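Bd3460 (Bdellovibrio bacteriovorus, PDB 5CEC) binds the predatory endopeptidase Bd3459 as an ankyrin-repeat immunity protein, probably shielding Bdellovibrio from its own enzyme during prey invasion. Local coordinates at residues B[133-138]-B[155-160]; B[55-60]-B[85-90]; B[98-103]-B[113-118]; B[171-176]-B[205-210]. All coordinates share one frame; numbering follows the deposited sequence.

Contact 1: residues B[133-138]-B[155-160]; sequences TLFMRA and SLINKA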
# COMPACT_ATOMS: atom_id res chain seq x y z
N THR B 133 13.34 14.97 -16.52
CA THR B 133 14.05 15.46 -15.35
C THR B 133 13.37 14.99 -14.08
O THR B 133 12.16 14.73 -14.07
CB THR B 133 14.18 16.98 -15.31
OG1 THR B 133 12.87 17.54 -15.18
CG2 THR B 133 14.88 17.51 -16.55
N LEU B 134 14.12 14.90 -13.00
CA LEU B 134 13.54 14.66 -11.67
C LEU B 134 12.42 15.66 -11.37
O LEU B 134 11.35 15.28 -10.84
CB LEU B 134 14.61 14.75 -10.59
CG LEU B 134 14.20 14.27 -9.21
CD1 LEU B 134 14.22 12.74 -9.17
CD2 LEU B 134 15.12 14.83 -8.14
N PHE B 135 12.68 16.92 -11.68
CA PHE B 135 11.67 17.96 -11.45
C PHE B 135 10.37 17.64 -12.16
O PHE B 135 9.30 17.77 -11.56
CB PHE B 135 12.15 19.36 -11.89
CG PHE B 135 11.06 20.37 -11.74
CD1 PHE B 135 10.66 20.78 -10.49
CD2 PHE B 135 10.38 20.84 -12.85
CE1 PHE B 135 9.57 21.64 -10.33
CE2 PHE B 135 9.29 21.66 -12.72
CZ PHE B 135 8.89 22.08 -11.46
N MET B 136 10.45 17.25 -13.43
CA MET B 136 9.24 16.92 -14.17
C MET B 136 8.42 15.83 -13.52
O MET B 136 7.20 15.92 -13.44
CB MET B 136 9.58 16.51 -15.61
CG MET B 136 9.98 17.67 -16.45
SD MET B 136 10.66 17.19 -18.05
CE MET B 136 9.20 16.60 -18.89
N ARG B 137 9.08 14.79 -13.07
CA ARG B 137 8.41 13.68 -12.47
C ARG B 137 7.72 14.10 -11.16
O ARG B 137 6.56 13.75 -10.89
CB ARG B 137 9.37 12.50 -12.27
CG ARG B 137 8.70 11.23 -11.76
CD ARG B 137 7.57 10.70 -12.63
NE ARG B 137 7.99 10.63 -14.04
CZ ARG B 137 8.68 9.64 -14.61
NH1 ARG B 137 8.96 8.54 -13.94
NH2 ARG B 137 9.10 9.76 -15.86
N ALA B 138 8.44 14.85 -10.33
CA ALA B 138 7.84 15.41 -9.10
C ALA B 138 6.68 16.37 -9.41
O ALA B 138 5.66 16.34 -8.74
CB ALA B 138 8.90 16.10 -8.28
N SER B 155 16.31 27.15 -12.10
CA SER B 155 16.21 27.02 -13.55
C SER B 155 15.61 25.69 -13.98
O SER B 155 15.23 25.55 -15.14
CB SER B 155 17.57 27.22 -14.23
OG SER B 155 18.43 26.15 -13.97
N LEU B 156 15.53 24.71 -13.09
CA LEU B 156 14.97 23.42 -13.50
C LEU B 156 13.54 23.51 -13.98
O LEU B 156 13.07 22.63 -14.71
CB LEU B 156 15.11 22.41 -12.39
CG LEU B 156 16.54 21.99 -12.07
CD1 LEU B 156 16.58 21.14 -10.84
CD2 LEU B 156 17.19 21.28 -13.22
N ILE B 157 12.83 24.57 -13.62
CA ILE B 157 11.48 24.79 -14.13
C ILE B 157 11.39 24.67 -15.63
O ILE B 157 10.38 24.13 -16.15
CB ILE B 157 10.90 26.12 -13.58
CG1 ILE B 157 9.43 26.29 -13.97
CG2 ILE B 157 11.69 27.33 -14.06
CD1 ILE B 157 8.50 25.25 -13.43
N ASN B 158 12.41 25.14 -16.34
CA ASN B 158 12.41 25.12 -17.80
C ASN B 158 13.46 24.21 -18.44
O ASN B 158 13.70 24.31 -19.64
CB ASN B 158 12.51 26.53 -18.37
CG ASN B 158 11.29 27.35 -18.07
OD1 ASN B 158 10.18 26.92 -18.37
ND2 ASN B 158 11.48 28.51 -17.47
N LYS B 159 14.01 23.29 -17.66
CA LYS B 159 14.96 22.33 -18.22
C LYS B 159 14.22 21.26 -18.97
O LYS B 159 13.40 20.54 -18.40
CB LYS B 159 15.87 21.73 -17.14
CG LYS B 159 16.86 20.74 -17.74
CD LYS B 159 17.91 20.24 -16.77
CE LYS B 159 18.75 19.12 -17.37
NZ LYS B 159 20.06 18.96 -16.69
N ALA B 160 14.53 21.13 -20.24
CA ALA B 160 13.80 20.19 -21.10
C ALA B 160 14.40 18.82 -21.04
O ALA B 160 15.60 18.64 -20.81
CB ALA B 160 13.75 20.68 -22.53
O HOH W 1 12.72 20.13 -15.85
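Thr133 and Lys159 meet through carbon: the methyl CG2 of Thr133 lies 4.0 Å from CG of Lys159, whose extended chain passes it obliquely on the way to a salt bridge with Asp123. The hydroxyl of Thr133 has a different task. With chi1 at 65° it sits between the backbone N and the carbonyl carbon, turned back over the start of helix 134-141, where OG1 accepts from Met136 N at 3.0 Å and caps the helix. OG1 also donates to a water, 2.7 Å away, and that water gives its own two hydrogens to the carbonyl oxygens of Leu156 and Lys159. The polar link between the segments is thus a single three-bonded water, which fixes the direction of the Thr133 proton. Phe135 follows, its CG anti to the backbone N (chi1 176°), so that the ring runs alongside Ile157 and points the same way. CE2 of Phe135 touches CD1 of Ile157 at 3.7 Å, an oblique approach to the ring, and CB of Phe135 packs on CB of Leu156 at 4.3 Å. Met136 adds a looser touch, SD standing 4.3 Å from Lys159 O. In this ankyrin-repeat stack the contact lays the loop after helix 143-152 against the start of helix 134-141; Phe135 also reaches Ala146 and Leu150 of helix 143-152 and Ala167 of the following helix 167-174.

Contact 2: residues B[55-60]-B[85-90]; sequences DLNAQD and KKVNLE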
# COMPACT_ATOMS: atom_id res chain seq x y z
N ASP B 55 31.17 -2.78 2.05
CA ASP B 55 31.34 -1.48 1.44
C ASP B 55 29.99 -1.02 0.99
O ASP B 55 29.44 -1.54 0.04
CB ASP B 55 32.31 -1.61 0.27
CG ASP B 55 32.50 -0.32 -0.50
OD1 ASP B 55 31.91 0.75 -0.16
OD2 ASP B 55 33.26 -0.40 -1.48
N LEU B 56 29.45 -0.01 1.67
CA LEU B 56 28.10 0.45 1.39
C LEU B 56 27.98 1.14 0.05
O LEU B 56 26.86 1.36 -0.38
CB LEU B 56 27.59 1.38 2.50
CG LEU B 56 27.45 0.75 3.89
CD1 LEU B 56 27.09 1.80 4.92
CD2 LEU B 56 26.44 -0.38 3.92
N ASN B 57 29.10 1.51 -0.58
CA ASN B 57 29.06 2.08 -1.92
C ASN B 57 29.26 1.04 -3.02
O ASN B 57 29.22 1.40 -4.19
CB ASN B 57 30.11 3.20 -2.04
CG ASN B 57 29.74 4.42 -1.22
OD1 ASN B 57 28.56 4.74 -1.02
ND2 ASN B 57 30.76 5.12 -0.73
N ALA B 58 29.54 -0.22 -2.66
CA ALA B 58 29.66 -1.26 -3.68
C ALA B 58 28.32 -1.52 -4.39
O ALA B 58 27.24 -1.52 -3.76
CB ALA B 58 30.22 -2.55 -3.10
N GLN B 59 28.40 -1.71 -5.70
CA GLN B 59 27.22 -1.89 -6.52
C GLN B 59 27.11 -3.33 -7.00
O GLN B 59 28.13 -3.99 -7.29
CB GLN B 59 27.27 -0.92 -7.69
CG GLN B 59 27.02 0.51 -7.26
CD GLN B 59 27.40 1.52 -8.32
OE1 GLN B 59 28.57 1.90 -8.47
NE2 GLN B 59 26.41 1.95 -9.09
N ASP B 60 25.87 -3.80 -7.13
CA ASP B 60 25.61 -5.15 -7.54
C ASP B 60 25.58 -5.27 -9.06
O ASP B 60 25.95 -4.32 -9.78
CB ASP B 60 24.36 -5.69 -6.85
CG ASP B 60 23.06 -5.18 -7.42
OD1 ASP B 60 23.05 -4.41 -8.38
OD2 ASP B 60 22.02 -5.61 -6.89
N LYS B 85 25.87 6.78 7.91
CA LYS B 85 27.13 6.14 7.52
C LYS B 85 27.85 6.87 6.38
O LYS B 85 28.90 6.42 5.93
CB LYS B 85 26.89 4.68 7.12
CG LYS B 85 26.22 3.82 8.20
CD LYS B 85 27.09 3.69 9.45
CE LYS B 85 26.44 2.86 10.54
NZ LYS B 85 27.13 3.00 11.85
N LYS B 86 27.29 7.98 5.92
CA LYS B 86 27.92 8.87 4.92
C LYS B 86 28.12 8.19 3.57
O LYS B 86 29.12 8.41 2.91
CB LYS B 86 29.24 9.46 5.44
CG LYS B 86 29.18 10.01 6.85
CD LYS B 86 28.21 11.17 7.00
CE LYS B 86 28.28 11.77 8.40
NZ LYS B 86 29.41 12.72 8.57
N VAL B 87 27.13 7.39 3.15
CA VAL B 87 27.20 6.75 1.86
C VAL B 87 27.18 7.77 0.72
O VAL B 87 26.67 8.91 0.87
CB VAL B 87 26.04 5.75 1.68
CG1 VAL B 87 26.14 4.66 2.73
CG2 VAL B 87 24.67 6.45 1.66
N ASN B 88 27.70 7.38 -0.43
CA ASN B 88 27.68 8.25 -1.60
C ASN B 88 26.26 8.32 -2.17
O ASN B 88 25.63 7.30 -2.46
CB ASN B 88 28.68 7.78 -2.68
CG ASN B 88 28.75 8.76 -3.87
OD1 ASN B 88 27.85 8.79 -4.68
ND2 ASN B 88 29.79 9.62 -3.93
N LEU B 89 25.76 9.54 -2.36
CA LEU B 89 24.39 9.73 -2.80
C LEU B 89 24.18 9.64 -4.28
O LEU B 89 23.03 9.52 -4.73
CB LEU B 89 23.84 11.07 -2.30
CG LEU B 89 23.90 11.39 -0.80
CD1 LEU B 89 23.22 12.70 -0.48
CD2 LEU B 89 23.29 10.26 0.01
N GLU B 90 25.25 9.68 -5.06
CA GLU B 90 25.17 9.93 -6.49
C GLU B 90 25.52 8.75 -7.39
O GLU B 90 25.52 8.88 -8.64
CB GLU B 90 26.00 11.15 -6.85
CG GLU B 90 25.65 12.40 -6.07
CD GLU B 90 24.21 12.80 -6.09
OE1 GLU B 90 23.47 12.51 -7.05
OE2 GLU B 90 23.78 13.44 -5.10
O HOH W 2 25.81 4.65 -1.80
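The side-chain amides of Asn57 and Asn88 stand almost perpendicular, their planes 85° apart, and the two side chains cross at about a right angle. Asn57 presents its oxygen: OD1 accepts from the backbone N of Asn88 at 2.8 Å, a nearly straight bond (164°) whose donor is tilted 20° from the plane of the Asn57 carbonyl. A water donates to the same OD1 and to Asn88 O, so two donors grip this oxygen and the bridge is closed twice, once directly and once through solvent. The amide of Asn88 is turned to its own chain instead, OD1 receiving Glu90 N from above the carbonyl plane in an Asx turn. A second Asx turn holds the base of Asn57, whose backbone N reaches OD1 of Asp55 from above the carboxylate plane, within the type I turn from Asp55 to Ala58. Beside this polar link lies an apolar patch. Leu56 CB meets Val87 CG1 at 3.6 Å, and CD1 of Leu56 rests on CB of Lys85 at the same separation; the Lys85 chain then bends away at chi2, its NZ bonding to Gln50. Near the surface of this ankyrin-repeat protein, the contact joins the loop between helices 42-49 and 66-72 to the loop between helices 76-84 and 99-105, with Leu56 also touching Leu33 of helix 31-39 and Val49 of helix 42-49, and Val87 touching Leu67 of helix 66-72.

Contact 3: residues B[98-103]-B[113-118]; sequences TALAFA and EELIKA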
# COMPACT_ATOMS: atom_id res chain seq x y z
N THR B 98 19.98 7.66 -9.62
CA THR B 98 20.48 7.77 -8.26
C THR B 98 19.36 7.38 -7.28
O THR B 98 18.17 7.20 -7.68
CB THR B 98 20.91 9.19 -7.90
OG1 THR B 98 19.75 10.02 -7.89
CG2 THR B 98 21.96 9.74 -8.89
N ALA B 99 19.72 7.21 -6.02
CA ALA B 99 18.74 6.95 -4.98
C ALA B 99 17.58 7.94 -4.97
O ALA B 99 16.43 7.54 -4.79
CB ALA B 99 19.37 6.90 -3.58
N LEU B 100 17.88 9.22 -5.19
CA LEU B 100 16.83 10.22 -5.21
C LEU B 100 15.87 9.97 -6.38
O LEU B 100 14.64 10.11 -6.21
CB LEU B 100 17.43 11.63 -5.27
CG LEU B 100 16.40 12.77 -5.36
CD1 LEU B 100 15.37 12.75 -4.23
CD2 LEU B 100 17.13 14.11 -5.37
N ALA B 101 16.40 9.62 -7.54
CA ALA B 101 15.52 9.22 -8.64
C ALA B 101 14.68 8.01 -8.31
O ALA B 101 13.49 8.03 -8.62
CB ALA B 101 16.31 8.99 -9.91
N PHE B 102 15.24 7.01 -7.67
CA PHE B 102 14.44 5.86 -7.22
C PHE B 102 13.31 6.28 -6.31
O PHE B 102 12.18 5.80 -6.45
CB PHE B 102 15.30 4.81 -6.53
CG PHE B 102 15.97 3.87 -7.47
CD1 PHE B 102 15.24 2.82 -7.99
CD2 PHE B 102 17.31 4.01 -7.86
CE1 PHE B 102 15.80 1.94 -8.88
CE2 PHE B 102 17.88 3.08 -8.73
CZ PHE B 102 17.12 2.05 -9.23
N ALA B 103 13.58 7.20 -5.38
CA ALA B 103 12.57 7.63 -4.43
C ALA B 103 11.44 8.35 -5.16
O ALA B 103 10.27 8.02 -4.98
CB ALA B 103 13.17 8.53 -3.37
N GLU B 113 12.36 13.89 0.14
CA GLU B 113 12.63 15.06 0.96
C GLU B 113 13.85 14.90 1.83
O GLU B 113 14.65 15.84 1.94
CB GLU B 113 11.42 15.47 1.81
CG GLU B 113 10.27 16.01 0.98
CD GLU B 113 10.63 17.31 0.32
OE1 GLU B 113 10.78 18.32 1.03
OE2 GLU B 113 10.85 17.30 -0.90
N GLU B 114 13.99 13.73 2.44
CA GLU B 114 15.14 13.42 3.28
C GLU B 114 16.42 13.52 2.47
O GLU B 114 17.40 14.08 2.94
CB GLU B 114 14.99 12.02 3.89
CG GLU B 114 16.06 11.64 4.90
CD GLU B 114 15.96 12.36 6.23
OE1 GLU B 114 14.89 12.93 6.56
OE2 GLU B 114 16.97 12.34 6.96
N LEU B 115 16.43 12.94 1.27
CA LEU B 115 17.62 12.92 0.42
C LEU B 115 18.00 14.32 -0.04
O LEU B 115 19.18 14.70 -0.02
CB LEU B 115 17.46 11.97 -0.76
CG LEU B 115 17.49 10.48 -0.38
CD1 LEU B 115 17.02 9.66 -1.56
CD2 LEU B 115 18.87 10.01 0.05
N ILE B 116 17.00 15.11 -0.41
CA ILE B 116 17.28 16.50 -0.83
C ILE B 116 17.88 17.33 0.34
O ILE B 116 18.85 18.04 0.14
CB ILE B 116 16.00 17.16 -1.41
CG1 ILE B 116 15.59 16.45 -2.71
CG2 ILE B 116 16.20 18.65 -1.68
CD1 ILE B 116 14.21 16.80 -3.21
N LYS B 117 17.30 17.22 1.54
CA LYS B 117 17.85 17.86 2.73
C LYS B 117 19.25 17.39 3.08
O LYS B 117 20.03 18.13 3.68
CB LYS B 117 16.92 17.66 3.94
CG LYS B 117 15.62 18.44 3.82
CD LYS B 117 14.66 18.26 4.99
CE LYS B 117 14.51 16.81 5.45
NZ LYS B 117 13.30 16.63 6.29
N ALA B 118 19.57 16.16 2.71
CA ALA B 118 20.89 15.58 2.90
C ALA B 118 21.90 15.91 1.80
O ALA B 118 23.05 15.45 1.86
CB ALA B 118 20.80 14.08 3.07
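Leu115 reaches from one helix of an ankyrin helix-turn-helix hairpin onto the other, Leu100 receiving it on the first helix of the predicted repeat 95-127. The short segments 99-103 and 113-117 run antiparallel at 154°, their axes 9.7 Å apart. CB of Leu115 is met by CD1 of Leu100 at 4.1 Å, the two leucines sliding past each other in opposite directions. Beyond CB, CG lies anti to the carbonyl carbon (chi1 -71°), which carries the side chain inward until its tip, CD1, comes to rest against the backbone of the partner helix, 3.7 Å from CA of Leu100. The same methyl has small neighbours around it: CB of Ala99 at 4.1 Å and, farther along the helix, CB of Ala103 at 4.4 Å. So close an approach to the main chain is consistent with the small side chains of these two alanines, one turn apart. Leu100 answers with its own branched end, which points past Leu115 to Ile116. All these residues are buried, and the contact is wholly apolar. Outside it, Ala99 backs onto Leu67 and Ala71 of helix 66-72, and Ile116 leans on Ile149 of helix 143-152, so the hairpin touches helices on both sides of it in the chain. Phe102, on the same helix as Leu100, packs on Arg392 of the Bd3459 chain. CD2 of Leu100 lies 3.9 Å from CG1 of Ile116.

Contact 4: residues B[171-176]-B[205-210]; sequences VARYGT and KEASNQ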
# COMPACT_ATOMS: atom_id res chain seq x y z
N VAL B 171 2.09 18.19 -17.76
CA VAL B 171 0.86 18.62 -17.12
C VAL B 171 -0.16 19.06 -18.15
O VAL B 171 -1.37 18.85 -17.95
CB VAL B 171 1.14 19.69 -16.06
CG1 VAL B 171 -0.10 20.38 -15.58
CG2 VAL B 171 1.99 19.10 -14.94
N ALA B 172 0.28 19.64 -19.25
CA ALA B 172 -0.65 19.96 -20.34
C ALA B 172 -1.37 18.70 -20.79
O ALA B 172 -2.58 18.73 -21.05
CB ALA B 172 0.09 20.60 -21.50
N ARG B 173 -0.64 17.58 -20.94
CA ARG B 173 -1.33 16.33 -21.35
C ARG B 173 -2.20 15.75 -20.24
O ARG B 173 -3.37 15.40 -20.49
CB ARG B 173 -0.31 15.28 -21.73
CG ARG B 173 0.45 15.57 -22.98
CD ARG B 173 1.12 14.31 -23.50
NE ARG B 173 1.93 14.57 -24.68
CZ ARG B 173 3.18 15.00 -24.69
NH1 ARG B 173 3.82 15.27 -23.55
NH2 ARG B 173 3.76 15.20 -25.85
N TYR B 174 -1.64 15.63 -19.04
CA TYR B 174 -2.22 14.73 -18.06
C TYR B 174 -2.56 15.37 -16.71
O TYR B 174 -2.96 14.66 -15.77
CB TYR B 174 -1.29 13.55 -17.85
CG TYR B 174 -0.93 12.83 -19.13
CD1 TYR B 174 -1.94 12.31 -19.95
CD2 TYR B 174 0.38 12.69 -19.55
CE1 TYR B 174 -1.64 11.65 -21.13
CE2 TYR B 174 0.69 11.99 -20.72
CZ TYR B 174 -0.34 11.51 -21.52
OH TYR B 174 -0.06 10.86 -22.67
N GLY B 175 -2.43 16.69 -16.61
CA GLY B 175 -2.67 17.41 -15.38
C GLY B 175 -3.85 18.34 -15.46
O GLY B 175 -4.72 18.22 -16.33
N THR B 176 -3.88 19.24 -14.50
CA THR B 176 -5.01 20.13 -14.28
C THR B 176 -4.64 21.58 -14.49
O THR B 176 -3.46 21.94 -14.51
CB THR B 176 -5.48 20.03 -12.84
OG1 THR B 176 -4.45 20.49 -11.97
CG2 THR B 176 -5.90 18.60 -12.45
N LYS B 205 -4.07 19.76 -26.59
CA LYS B 205 -5.09 19.49 -27.58
C LYS B 205 -4.98 18.06 -28.11
O LYS B 205 -5.96 17.35 -28.19
CB LYS B 205 -4.97 20.44 -28.76
CG LYS B 205 -5.23 21.89 -28.48
CD LYS B 205 -5.06 22.64 -29.79
CE LYS B 205 -5.21 24.12 -29.65
NZ LYS B 205 -4.79 24.74 -30.94
N GLU B 206 -3.77 17.65 -28.41
CA GLU B 206 -3.52 16.31 -28.92
C GLU B 206 -3.92 15.20 -27.93
O GLU B 206 -4.43 14.16 -28.35
CB GLU B 206 -2.05 16.20 -29.32
CG GLU B 206 -1.64 14.85 -29.89
CD GLU B 206 -0.16 14.78 -30.22
OE1 GLU B 206 0.65 15.14 -29.37
OE2 GLU B 206 0.23 14.36 -31.32
N ALA B 207 -3.73 15.43 -26.64
CA ALA B 207 -4.10 14.48 -25.58
C ALA B 207 -5.58 14.61 -25.14
O ALA B 207 -6.00 13.93 -24.19
CB ALA B 207 -3.19 14.69 -24.38
N SER B 208 -6.34 15.49 -25.80
CA SER B 208 -7.77 15.69 -25.53
C SER B 208 -8.01 16.17 -24.09
O SER B 208 -9.02 15.84 -23.48
CB SER B 208 -8.59 14.43 -25.86
OG SER B 208 -8.42 14.08 -27.23
N ASN B 209 -7.07 16.95 -23.56
CA ASN B 209 -7.24 17.57 -22.25
C ASN B 209 -7.89 18.89 -22.42
O ASN B 209 -7.22 19.89 -22.64
CB ASN B 209 -5.90 17.69 -21.53
CG ASN B 209 -6.06 17.97 -20.05
OD1 ASN B 209 -6.99 18.69 -19.63
ND2 ASN B 209 -5.13 17.47 -19.25
N GLN B 210 -9.22 18.89 -22.42
CA GLN B 210 -9.97 20.11 -22.67
C GLN B 210 -9.63 21.19 -21.66
O GLN B 210 -9.45 22.35 -22.02
CB GLN B 210 -11.49 19.83 -22.61
CG GLN B 210 -12.09 19.17 -23.84
CD GLN B 210 -12.24 20.08 -25.05
OE1 GLN B 210 -12.21 19.59 -26.17
NE2 GLN B 210 -12.46 21.39 -24.84
O HOH W 3 -0.19 15.01 -26.66
O HOH W 4 3.48 14.88 -28.77
O HOH W 5 -7.28 18.58 -16.89
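Hydrogen bonds from the side chain of Asn209 dominate the contact with the end of helix 167-174. Its ND2 donates to Arg173 O and to Gly175 O, both at 3.0 Å and nearly straight, and both acceptors lie close to the amide plane, so the pair fixes the rotation of that group. The carbonyls are used differently: ND2 stands well above the plane of Arg173 C=O, 67° out of it, but is tilted only 21° from that of Gly175. CG of Asn209 lies anti to its backbone N (chi1 -164°), bringing the amide to these carbonyls at the helix end, while OD1 caps the next helix through Thr212 N. Water extends the grip, one molecule donating to Gly175 O and to Asn209 OD1. Two further waters connect Arg173 NE and NH2 to OE1 of Glu206, bridging opposite charges whose NH2 and OE1 remain 4.7 Å apart; the direct salt bridge of Arg173 goes to Glu165. The carbon contact is made by Ala207, whose CB rests 3.9 Å from Arg173 CA. CB of Arg173 lies over the centre of the Tyr174 ring, 3.4 Å above the plane. Asn411 of the Bd3459 chain bonds to Arg173 O and Gln408 of that chain to Ala207 O, making the contact part of the enzyme interface. Asn209 thus joins helix 167-174 to the turn between helices 200-206 and 210-218, while Ala172 packs on Val203 of helix 200-206.

Overall arrangement
From the N terminus, contact 2 comes first, joining the loop after helix 42-49 to the one after helix 76-84. Contact 3 follows, closing a short hairpin of two helices, then contact 1, which folds the loop after helix 143-152 back on helix 134-141, and finally contact 4, joining the end of helix 167-174 to that of helix 200-206. All four are in series; none nests or crosses, as suits a linear repeat solenoid. Contacts 2 and 3 touch, Leu89 packing on Ala118, and contacts 3 and 1 meet where Leu134 packs on Leu100. Contact 4 touches none of the others; its nearest atoms are about 6 Å from contact 1, and its centre lies about 40 Å from that of contact 2.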